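Local structure of outer envelope protein 64, mitochondrial (Arabidopsis thaliana, 6HPG) at residues A[2-6]-A[34-38]; A[6-10]-A[42-46]; A[37-43]-A[69-73]. The protein probably serves as a chaperone receptor for Hsp90-dependent protein targeting to mitochondria, this chain being its tetratricopeptide-repeat (TPR) domain. All blocks are in the same frame, centred on the assembly; numbering follows the deposited sequence.

Contact 1 (A[2-6]-A[34-38]); sequences NMEAS and KLNGA
Leu35, at the end of helix 22-35, lays its two methyls against the first turn of helix 2-18, and these make the packing. CD1 meets Ala5 (Leu35 CD1 to Ala5 CB 3.8 Å) and the backbone N of Ser6, while CD2 lies against the amide of Asn2 (Leu35 CD2 to Asn2 CG 3.7 Å), the two side chains crossing at about a right angle. With CG anti to the carbonyl carbon (chi1 -67°), the leucine fork reaches both sites at once.

Asn36 packs by van der Waals contact through CB and the amide nitrogen. Its CB sits 3.4 Å from Ser6 OG, and its ND2 lies 3.4 Å from Met3 SD. The methionine CB points away from segment 34-38, but chi2 and chi3 bend the chain back until SD and CE reach ND2.

Within the segments, Ser6 OG donates to Met3 O at 2.6 Å; from beyond them, Tyr42 OH donates to Ser6 OG. Asn36 OD1 receives Ala38 N at 3.2 Å, from above the carbonyl plane, closing an Asx turn. Replacing Asn36 by an alanine removes the amide, and Ala38 N would probably be left without its Asx-turn acceptor, the chain after the helix freer to move and Met3 SD without its amide neighbour.

No hydrogen bond crosses the contact: each side fixes its own shape, and the two meet by surface fit.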
loop_
_atom_site.group_PDB
_atom_site.type_symbol
_atom_site.label_atom_id
_atom_site.label_comp_id
_atom_site.label_asym_id
_atom_site.label_seq_id
_atom_site.Cartn_x
_atom_site.Cartn_y
_atom_site.Cartn_z
ATOM N N ASN A 2 9.545 -6.545 -21.581
ATOM C CA ASN A 2 9.391 -5.625 -20.477
ATOM C C ASN A 2 8.353 -6.102 -19.441
ATOM O O ASN A 2 8.559 -5.981 -18.213
ATOM C CB ASN A 2 9.099 -4.244 -21.017
ATOM C CG ASN A 2 10.297 -3.651 -21.750
ATOM O OD1 ASN A 2 11.429 -4.120 -21.621
ATOM N ND2 ASN A 2 10.051 -2.629 -22.512
ATOM N N MET A 3 7.274 -6.691 -19.936
ATOM C CA MET A 3 6.285 -7.364 -19.091
ATOM C C MET A 3 6.950 -8.354 -18.118
ATOM O O MET A 3 6.722 -8.272 -16.885
ATOM C CB MET A 3 5.266 -8.080 -19.989
ATOM C CG MET A 3 4.091 -8.731 -19.337
ATOM S SD MET A 3 3.277 -7.569 -18.228
ATOM C CE MET A 3 3.629 -8.399 -16.709
ATOM N N GLU A 4 7.767 -9.260 -18.644
ATOM C CA GLU A 4 8.500 -10.225 -17.799
ATOM C C GLU A 4 9.510 -9.488 -16.886
ATOM O O GLU A 4 9.594 -9.784 -15.694
ATOM C CB GLU A 4 9.200 -11.330 -18.617
ATOM C CG GLU A 4 10.042 -12.290 -17.769
ATOM C CD GLU A 4 10.844 -13.356 -18.547
ATOM O OE1 GLU A 4 11.284 -14.324 -17.898
ATOM O OE2 GLU A 4 11.061 -13.238 -19.773
ATOM N N ALA A 5 10.288 -8.561 -17.449
ATOM C CA ALA A 5 11.245 -7.769 -16.622
ATOM C C ALA A 5 10.543 -7.047 -15.415
ATOM O O ALA A 5 11.017 -7.048 -14.253
ATOM C CB ALA A 5 11.999 -6.783 -17.508
ATOM N N SER A 6 9.353 -6.543 -15.680
ATOM C CA SER A 6 8.574 -5.854 -14.677
ATOM C C SER A 6 8.363 -6.749 -13.440
ATOM O O SER A 6 8.519 -6.280 -12.324
ATOM C CB SER A 6 7.240 -5.368 -15.245
ATOM O OG SER A 6 6.204 -6.338 -15.172
ATOM N N LYS A 34 7.638 1.488 -14.311
ATOM C CA LYS A 34 8.040 2.064 -15.608
ATOM C C LYS A 34 7.932 1.033 -16.743
ATOM O O LYS A 34 7.554 1.355 -17.872
ATOM C CB LYS A 34 9.437 2.687 -15.517
ATOM C CG LYS A 34 9.918 3.290 -16.831
ATOM C CD LYS A 34 11.337 3.750 -16.683
ATOM C CE LYS A 34 11.751 4.774 -17.728
ATOM N NZ LYS A 34 11.986 6.105 -17.076
ATOM N N LEU A 35 8.238 -0.213 -16.445
ATOM C CA LEU A 35 8.119 -1.281 -17.422
ATOM C C LEU A 35 6.668 -1.774 -17.617
ATOM O O LEU A 35 6.300 -2.175 -18.725
ATOM C CB LEU A 35 9.009 -2.440 -17.003
ATOM C CG LEU A 35 10.527 -2.193 -17.027
ATOM C CD1 LEU A 35 11.203 -3.281 -16.221
ATOM C CD2 LEU A 35 11.066 -2.172 -18.456
ATOM N N ASN A 36 5.877 -1.807 -16.536
ATOM C CA ASN A 36 4.459 -2.194 -16.592
ATOM C C ASN A 36 3.672 -1.305 -15.616
ATOM O O ASN A 36 3.711 -1.524 -14.405
ATOM C CB ASN A 36 4.296 -3.690 -16.262
ATOM C CG ASN A 36 2.833 -4.160 -16.238
ATOM O OD1 ASN A 36 1.896 -3.439 -16.609
ATOM N ND2 ASN A 36 2.639 -5.387 -15.764
ATOM N N GLY A 37 3.003 -0.295 -16.177
ATOM C CA GLY A 37 2.251 0.719 -15.465
ATOM C C GLY A 37 0.802 0.365 -15.165
ATOM O O GLY A 37 0.066 1.186 -14.634
ATOM N N ALA A 38 0.392 -0.858 -15.476
ATOM C CA ALA A 38 -0.982 -1.300 -15.319
ATOM C C ALA A 38 -1.082 -2.378 -14.281
ATOM O O ALA A 38 -1.934 -3.240 -14.421
ATOM C CB ALA A 38 -1.533 -1.815 -16.684
#

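Contact 2 (A[6-10]-A[42-46]); sequences SEVMK and YYCNR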
loop_
_atom_site.group_PDB
_atom_site.type_symbol
_atom_site.label_atom_id
_atom_site.label_comp_id
_atom_site.label_asym_id
_atom_site.label_seq_id
_atom_site.Cartn_x
_atom_site.Cartn_y
_atom_site.Cartn_z
ATOM N N SER A 6 9.353 -6.543 -15.680
ATOM C CA SER A 6 8.574 -5.854 -14.677
ATOM C C SER A 6 8.363 -6.749 -13.440
ATOM O O SER A 6 8.519 -6.280 -12.324
ATOM C CB SER A 6 7.240 -5.368 -15.245
ATOM O OG SER A 6 6.204 -6.338 -15.172
ATOM N N GLU A 7 8.014 -8.018 -13.652
ATOM C CA GLU A 7 7.746 -8.926 -12.538
ATOM C C GLU A 7 9.059 -9.220 -11.821
ATOM O O GLU A 7 9.100 -9.324 -10.610
ATOM C CB GLU A 7 7.119 -10.234 -13.018
ATOM C CG GLU A 7 7.091 -11.329 -11.943
ATOM C CD GLU A 7 6.227 -10.987 -10.737
ATOM O OE1 GLU A 7 6.333 -11.647 -9.684
ATOM O OE2 GLU A 7 5.414 -10.062 -10.827
ATOM N N VAL A 8 10.148 -9.305 -12.576
ATOM C CA VAL A 8 11.477 -9.498 -11.986
ATOM C C VAL A 8 11.836 -8.342 -11.079
ATOM O O VAL A 8 12.230 -8.563 -9.906
ATOM C CB VAL A 8 12.546 -9.812 -13.073
ATOM C CG1 VAL A 8 13.981 -9.770 -12.521
ATOM C CG2 VAL A 8 12.244 -11.191 -13.675
ATOM N N MET A 9 11.604 -7.121 -11.554
ATOM C CA MET A 9 11.855 -5.937 -10.750
ATOM C C MET A 9 10.942 -5.938 -9.493
ATOM O O MET A 9 11.407 -5.635 -8.380
ATOM C CB MET A 9 11.597 -4.706 -11.590
ATOM C CG MET A 9 12.541 -4.575 -12.793
ATOM S SD MET A 9 14.197 -4.295 -12.193
ATOM C CE MET A 9 14.975 -5.870 -12.244
ATOM N N LYS A 10 9.668 -6.302 -9.667
ATOM C CA LYS A 10 8.816 -6.421 -8.519
ATOM C C LYS A 10 9.395 -7.370 -7.501
ATOM O O LYS A 10 9.514 -7.012 -6.311
ATOM C CB LYS A 10 7.383 -6.809 -8.891
ATOM C CG LYS A 10 6.457 -6.808 -7.667
ATOM C CD LYS A 10 5.357 -7.828 -7.751
ATOM C CE LYS A 10 5.906 -9.232 -7.570
ATOM N NZ LYS A 10 4.761 -10.191 -7.438
ATOM N N TYR A 42 2.101 -3.410 -7.976
ATOM C CA TYR A 42 3.422 -2.756 -8.043
ATOM C C TYR A 42 3.398 -1.428 -7.309
ATOM O O TYR A 42 4.280 -1.144 -6.493
ATOM C CB TYR A 42 3.840 -2.470 -9.494
ATOM C CG TYR A 42 4.139 -3.632 -10.402
ATOM C CD1 TYR A 42 3.864 -4.938 -10.045
ATOM C CD2 TYR A 42 4.627 -3.386 -11.689
ATOM C CE1 TYR A 42 4.122 -5.951 -10.900
ATOM C CE2 TYR A 42 4.923 -4.407 -12.551
ATOM C CZ TYR A 42 4.637 -5.688 -12.180
ATOM O OH TYR A 42 4.884 -6.721 -13.051
ATOM N N TYR A 43 2.339 -0.647 -7.582
ATOM C CA TYR A 43 2.032 0.575 -6.844
ATOM C C TYR A 43 1.760 0.370 -5.316
ATOM O O TYR A 43 2.239 1.140 -4.481
ATOM C CB TYR A 43 0.832 1.325 -7.492
ATOM C CG TYR A 43 1.160 2.134 -8.775
ATOM C CD1 TYR A 43 1.625 3.424 -8.687
ATOM C CD2 TYR A 43 0.942 1.605 -10.033
ATOM C CE1 TYR A 43 1.909 4.200 -9.840
ATOM C CE2 TYR A 43 1.219 2.360 -11.211
ATOM C CZ TYR A 43 1.706 3.655 -11.089
ATOM O OH TYR A 43 1.994 4.406 -12.192
ATOM N N CYS A 44 0.972 -0.643 -4.989
ATOM C CA CYS A 44 0.642 -0.929 -3.590
ATOM C C CYS A 44 1.864 -1.310 -2.793
ATOM O O CYS A 44 2.005 -0.916 -1.633
ATOM C CB CYS A 44 -0.347 -2.062 -3.492
ATOM S SG CYS A 44 -1.374 -1.859 -2.016
ATOM N N ASN A 45 2.722 -2.139 -3.397
ATOM C CA ASN A 45 3.989 -2.465 -2.796
ATOM C C ASN A 45 4.852 -1.195 -2.627
ATOM O O ASN A 45 5.479 -0.998 -1.593
ATOM C CB ASN A 45 4.739 -3.528 -3.613
ATOM C CG ASN A 45 4.131 -4.907 -3.491
ATOM O OD1 ASN A 45 3.207 -5.144 -2.698
ATOM N ND2 ASN A 45 4.637 -5.825 -4.272
ATOM N N ARG A 46 4.898 -0.333 -3.619
ATOM C CA ARG A 46 5.731 0.839 -3.455
ATOM C C ARG A 46 5.215 1.734 -2.346
ATOM O O ARG A 46 6.013 2.329 -1.617
ATOM C CB ARG A 46 5.871 1.631 -4.748
ATOM C CG ARG A 46 7.064 2.568 -4.674
ATOM C CD ARG A 46 7.388 3.224 -5.992
ATOM N NE ARG A 46 6.257 3.990 -6.506
ATOM C CZ ARG A 46 6.301 4.708 -7.639
ATOM N NH1 ARG A 46 7.429 4.830 -8.360
ATOM N NH2 ARG A 46 5.221 5.332 -8.039
#
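First torsions bring Ser6 and Tyr42 together: the serine OG stands between its backbone N and carbonyl carbon (chi1 87°), and the tyrosine CG is anti to the carbonyl carbon (chi1 -67°), sending the long ring across to helix 2-18. Tyr42 OH donates to Ser6 OG at 2.5 Å, a short bond made at the ring edge, with Ser6 OG in the ring plane.

Lys10, one turn further along the helix, runs its aliphatic chain at about a right angle to the tyrosine, with CD 3.9 Å from Tyr42 CE1, approaching obliquely. Lys10 CG lies 4.0 Å from Asn45 ND2. Bends at chi2 and chi3 turn the ammonium back toward Glu7, where NZ and OE1 form a salt bridge with a weak hydrogen bond of 3.1 Å.

Lys10 NZ and Asn45 ND2 both hydrogen-bond to the backbone of a bound peptide, so the lysine chain against Tyr42 also carries a peptide-binding ammonium, next to Asn45. The short helix segments run 21° apart, their axes 11.7 Å from each other. Segments of TPR 1 and TPR 2 set side by side, with lysine and asparagine turned to a peptide, are characteristic of the ligand groove of a chaperone-binding TPR domain.

Contact 3 (A[37-43]-A[69-73]); sequences GANATYY and IDKKN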
loop_
_atom_site.group_PDB
_atom_site.type_symbol
_atom_site.label_atom_id
_atom_site.label_comp_id
_atom_site.label_asym_id
_atom_site.label_seq_id
_atom_site.Cartn_x
_atom_site.Cartn_y
_atom_site.Cartn_z
ATOM N N GLY A 37 3.003 -0.295 -16.177
ATOM C CA GLY A 37 2.251 0.719 -15.465
ATOM C C GLY A 37 0.802 0.365 -15.165
ATOM O O GLY A 37 0.066 1.186 -14.634
ATOM N N ALA A 38 0.392 -0.858 -15.476
ATOM C CA ALA A 38 -0.982 -1.300 -15.319
ATOM C C ALA A 38 -1.082 -2.378 -14.281
ATOM O O ALA A 38 -1.934 -3.240 -14.421
ATOM C CB ALA A 38 -1.533 -1.815 -16.684
ATOM N N ASN A 39 -0.229 -2.358 -13.250
ATOM C CA ASN A 39 -0.294 -3.378 -12.173
ATOM C C ASN A 39 -0.492 -2.731 -10.826
ATOM O O ASN A 39 0.391 -2.001 -10.348
ATOM C CB ASN A 39 0.951 -4.238 -12.148
ATOM C CG ASN A 39 0.780 -5.467 -11.268
ATOM O OD1 ASN A 39 0.848 -5.388 -10.035
ATOM N ND2 ASN A 39 0.494 -6.591 -11.890
ATOM N N ALA A 40 -1.655 -2.984 -10.224
ATOM C CA ALA A 40 -2.005 -2.350 -8.962
ATOM C C ALA A 40 -1.059 -2.746 -7.842
ATOM O O ALA A 40 -0.734 -1.915 -6.989
ATOM C CB ALA A 40 -3.424 -2.694 -8.577
ATOM N N THR A 41 -0.674 -4.028 -7.812
ATOM C CA THR A 41 0.252 -4.567 -6.791
ATOM C C THR A 41 1.640 -3.852 -6.806
ATOM O O THR A 41 2.257 -3.630 -5.763
ATOM C CB THR A 41 0.351 -6.092 -6.998
ATOM O OG1 THR A 41 -0.961 -6.623 -6.914
ATOM C CG2 THR A 41 1.215 -6.771 -5.953
ATOM N N TYR A 42 2.101 -3.410 -7.976
ATOM C CA TYR A 42 3.422 -2.756 -8.043
ATOM C C TYR A 42 3.398 -1.428 -7.309
ATOM O O TYR A 42 4.280 -1.144 -6.493
ATOM C CB TYR A 42 3.840 -2.470 -9.494
ATOM C CG TYR A 42 4.139 -3.632 -10.402
ATOM C CD1 TYR A 42 3.864 -4.938 -10.045
ATOM C CD2 TYR A 42 4.627 -3.386 -11.689
ATOM C CE1 TYR A 42 4.122 -5.951 -10.900
ATOM C CE2 TYR A 42 4.923 -4.407 -12.551
ATOM C CZ TYR A 42 4.637 -5.688 -12.180
ATOM O OH TYR A 42 4.884 -6.721 -13.051
ATOM N N TYR A 43 2.339 -0.647 -7.582
ATOM C CA TYR A 43 2.032 0.575 -6.844
ATOM C C TYR A 43 1.760 0.370 -5.316
ATOM O O TYR A 43 2.239 1.140 -4.481
ATOM C CB TYR A 43 0.832 1.325 -7.492
ATOM C CG TYR A 43 1.160 2.134 -8.775
ATOM C CD1 TYR A 43 1.625 3.424 -8.687
ATOM C CD2 TYR A 43 0.942 1.605 -10.033
ATOM C CE1 TYR A 43 1.909 4.200 -9.840
ATOM C CE2 TYR A 43 1.219 2.360 -11.211
ATOM C CZ TYR A 43 1.706 3.655 -11.089
ATOM O OH TYR A 43 1.994 4.406 -12.192
ATOM N N ILE A 69 -6.422 1.337 -10.888
ATOM C CA ILE A 69 -6.163 0.102 -11.594
ATOM C C ILE A 69 -7.073 -1.012 -11.062
ATOM O O ILE A 69 -7.646 -1.766 -11.833
ATOM C CB ILE A 69 -4.659 -0.280 -11.492
ATOM C CG1 ILE A 69 -3.806 0.752 -12.246
ATOM C CG2 ILE A 69 -4.414 -1.674 -12.060
ATOM C CD1 ILE A 69 -2.326 0.767 -11.866
ATOM N N ASP A 70 -7.230 -1.109 -9.740
ATOM C CA ASP A 70 -8.052 -2.160 -9.167
ATOM C C ASP A 70 -8.677 -1.720 -7.853
ATOM O O ASP A 70 -8.050 -1.740 -6.769
ATOM C CB ASP A 70 -7.211 -3.409 -8.976
ATOM C CG ASP A 70 -7.958 -4.559 -8.301
ATOM O OD1 ASP A 70 -9.206 -4.648 -8.356
ATOM O OD2 ASP A 70 -7.250 -5.393 -7.716
ATOM N N LYS A 71 -9.942 -1.373 -7.980
ATOM C CA LYS A 71 -10.782 -0.982 -6.851
ATOM C C LYS A 71 -10.809 -1.939 -5.707
ATOM O O LYS A 71 -11.068 -1.515 -4.597
ATOM C CB LYS A 71 -12.240 -0.779 -7.319
ATOM C CG LYS A 71 -12.554 0.665 -7.682
ATOM C CD LYS A 71 -14.047 0.935 -7.829
ATOM C CE LYS A 71 -14.373 2.381 -7.472
ATOM N NZ LYS A 71 -15.817 2.684 -7.661
ATOM N N LYS A 72 -10.615 -3.236 -5.968
ATOM C CA LYS A 72 -10.749 -4.247 -4.933
ATOM C C LYS A 72 -9.423 -4.566 -4.203
ATOM O O LYS A 72 -9.384 -5.471 -3.426
ATOM C CB LYS A 72 -11.397 -5.491 -5.525
ATOM C CG LYS A 72 -12.829 -5.225 -5.981
ATOM C CD LYS A 72 -13.409 -6.414 -6.718
ATOM C CE LYS A 72 -14.910 -6.258 -6.907
ATOM N NZ LYS A 72 -15.455 -7.261 -7.865
ATOM N N ASN A 73 -8.347 -3.817 -4.460
ATOM C CA ASN A 73 -7.095 -4.017 -3.764
ATOM C C ASN A 73 -7.142 -3.643 -2.277
ATOM O O ASN A 73 -7.039 -2.471 -1.928
ATOM C CB ASN A 73 -5.954 -3.223 -4.412
ATOM C CG ASN A 73 -4.623 -3.630 -3.854
ATOM O OD1 ASN A 73 -4.373 -3.448 -2.652
ATOM N ND2 ASN A 73 -3.825 -4.325 -4.661
#
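Ile69 points its two branches at different parts of the 37-43 segment. CG2, anti to its own backbone N, rests against the start of helix 40-52, 3.6 Å from Ala40 N and 3.8 Å from Ala40 CB. The other branch, anti to the carbonyl carbon (chi1 -66°), extends to CD1, which lies 3.8 Å from Tyr43 CD2; the two side chains cross at about a right angle, and the methyl approaches the ring obliquely. The same methyl touches Gly37 O at 3.7 Å, and that carbonyl oxygen lies in the plane of the Tyr43 ring, at its edge. The isoleucine thus fits between the turn before the helix and the ring of Tyr43.

Ala40 directs its methyl at the second segment, where Asp70 CB comes within 3.9 Å of Ala40 CB. Asp70 turns its carboxylate to its own loop: OD1 accepts Lys72 N from well above the carboxylate plane, 67° out of it, forming an Asx turn inside a type I beta turn from Asp70 to Asn73.

Within segment 37-43, Asn39 CB sits over the centre of one face of the Tyr42 ring, 3.5 Å above the plane, and Asn39 OD1 makes a weak capping bond to Tyr42 N. Asn73 is also an N-cap, its OD1 accepting from Ala76 N. Both segments therefore join helix to helix through a short turn with an asparagine N-cap. Their packing brings together the turn joining TPR 1 to TPR 2 and the equivalent turn joining TPR 2 to the next repeat, as in the stacked helical hairpins of a TPR array.

How the contacts relate
The three contacts step along one end of the TPR array. Contacts 1 and 2 have centres about 9 Å apart and share Ser6, which belongs to both. Contacts 2 and 3 have centres about 10 Å apart and share Tyr42 and Tyr43, with Cys44 packing against Asn73; contacts 1 and 3, with centres about 13 Å apart, have Gly37 and Ala38 in common. Between them Asn36 O lies 3.4 Å from Tyr42 CD2. Two of the three reach the bound peptide: contact 2 through hydrogen bonds from Lys10 and Asn45 to its backbone, contact 3 through packing of Thr41 on an acidic side chain.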